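RNA-binding protein RO60 (Deinococcus radiodurans, PDB 2NVO) binds several small RNAs that accumulate during recovery from ultraviolet irradiation and contributes to the bacterium's resistance to that radiation. Local coordinates at residues T153-G156 and Y161-A164. Residues are numbered along the deposited sequence; the frame is centred on the assembly and turned at random.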
loop_
_atom_site.group_PDB
_atom_site.type_symbol
_atom_site.label_atom_id
_atom_site.label_comp_id
_atom_site.label_asym_id
_atom_site.label_seq_id
_atom_site.Cartn_x
_atom_site.Cartn_y
_atom_site.Cartn_z
ATOM N N THR A 153 27.574 -13.875 -5.560
ATOM C CA THR A 153 26.379 -13.544 -6.325
ATOM C C THR A 153 25.712 -14.778 -6.935
ATOM O O THR A 153 24.515 -14.987 -6.758
ATOM C CB THR A 153 26.669 -12.489 -7.409
ATOM O OG1 THR A 153 27.110 -11.275 -6.783
ATOM C CG2 THR A 153 25.405 -12.201 -8.222
ATOM N N ARG A 154 26.478 -15.598 -7.652
ATOM C CA ARG A 154 25.915 -16.820 -8.218
ATOM C C ARG A 154 25.244 -17.653 -7.135
ATOM O O ARG A 154 24.069 -17.992 -7.240
ATOM C CB ARG A 154 26.985 -17.647 -8.934
ATOM C CG ARG A 154 27.363 -17.103 -10.289
ATOM C CD ARG A 154 28.626 -17.761 -10.825
ATOM N NE ARG A 154 29.801 -17.407 -10.033
ATOM C CZ ARG A 154 30.990 -17.991 -10.154
ATOM N NH1 ARG A 154 31.163 -18.971 -11.035
ATOM N NH2 ARG A 154 32.005 -17.599 -9.390
ATOM N N ARG A 155 26.004 -17.974 -6.089
ATOM C CA ARG A 155 25.479 -18.746 -4.969
ATOM C C ARG A 155 24.269 -18.080 -4.311
ATOM O O ARG A 155 23.250 -18.722 -4.093
ATOM C CB ARG A 155 26.573 -19.008 -3.921
ATOM C CG ARG A 155 27.483 -20.182 -4.268
ATOM C CD ARG A 155 26.650 -21.390 -4.684
ATOM N NE ARG A 155 25.465 -21.533 -3.840
ATOM C CZ ARG A 155 24.405 -22.275 -4.150
ATOM N NH1 ARG A 155 23.367 -22.333 -3.325
ATOM N NH2 ARG A 155 24.378 -22.952 -5.290
ATOM N N GLY A 156 24.389 -16.794 -4.005
ATOM C CA GLY A 156 23.313 -16.059 -3.353
ATOM C C GLY A 156 21.996 -16.074 -4.110
ATOM O O GLY A 156 20.939 -16.257 -3.521
ATOM N N TYR A 161 16.456 -19.818 -5.327
ATOM C CA TYR A 161 15.662 -20.827 -6.025
ATOM C C TYR A 161 15.720 -22.189 -5.338
ATOM O O TYR A 161 14.735 -22.922 -5.307
ATOM C CB TYR A 161 16.120 -20.960 -7.476
ATOM C CG TYR A 161 15.907 -19.703 -8.290
ATOM C CD1 TYR A 161 14.643 -19.363 -8.763
ATOM C CD2 TYR A 161 16.970 -18.860 -8.587
ATOM C CE1 TYR A 161 14.446 -18.204 -9.524
ATOM C CE2 TYR A 161 16.789 -17.710 -9.333
ATOM C CZ TYR A 161 15.524 -17.384 -9.790
ATOM O OH TYR A 161 15.348 -16.238 -10.536
ATOM N N GLU A 162 16.878 -22.518 -4.784
ATOM C CA GLU A 162 17.066 -23.820 -4.139
ATOM C C GLU A 162 16.314 -23.926 -2.812
ATOM O O GLU A 162 16.083 -25.030 -2.300
ATOM C CB GLU A 162 18.556 -24.091 -3.948
ATOM C CG GLU A 162 19.282 -24.349 -5.259
ATOM C CD GLU A 162 20.781 -24.279 -5.115
ATOM O OE1 GLU A 162 21.243 -23.950 -4.004
ATOM O OE2 GLU A 162 21.497 -24.550 -6.110
ATOM N N THR A 163 15.928 -22.779 -2.263
ATOM C CA THR A 163 15.225 -22.728 -0.980
ATOM C C THR A 163 13.701 -22.761 -1.153
ATOM O O THR A 163 12.958 -23.045 -0.213
ATOM C CB THR A 163 15.628 -21.465 -0.193
ATOM O OG1 THR A 163 17.004 -21.559 0.185
ATOM C CG2 THR A 163 14.781 -21.300 1.055
ATOM N N ALA A 164 13.238 -22.483 -2.365
ATOM C CA ALA A 164 11.806 -22.368 -2.627
ATOM C C ALA A 164 11.167 -23.713 -2.968
ATOM O O ALA A 164 11.702 -24.469 -3.782
ATOM C CB ALA A 164 11.559 -21.367 -3.763
#
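The guanidinium of Arg155 meets the carboxylate of Glu162 edge on, with the carboxyl carbon lying in the guanidinium plane at the side that carries NH1 and NH2. The two flat groups are tilted by 27°. This end-on approach lets NH1 point to OE1 and NH2, more loosely, to OE2. Arg155 NH1 gives an almost straight hydrogen bond to Glu162 OE1, 2.8 Å long, which carries the salt bridge; OE1 receives it on its syn side, though somewhat out of the carboxylate plane. The second leg, from Arg155 NH2 to Glu162 OE2, is weak at 3.4 Å, making an asymmetric bidentate pair. Glu162 follows Arg155 by seven positions, about two turns of helix, and their CA atoms stand 9.9 Å apart; two long side chains span this. The planar, two-NH2 end of arginine matches glutamate's two oxygens in charge and shape, and the surface tolerates both charged ends. Glu162 is extended beyond CG, whereas Arg155, whose CB points away from its partner, bends at chi2 and chi3 (-48° and -41°) and folds its guanidinium round toward the C-terminal end of the helix. Glu162 OE2 also accepts a hydrogen bond from the backbone N of Lys194, which probably steadies the carboxylate. The arrangement is an i to i+7 salt bridge along the surface of helix 151-163 of the horseshoe-shaped TROVE domain, a domain built of HEAT-like helical repeats.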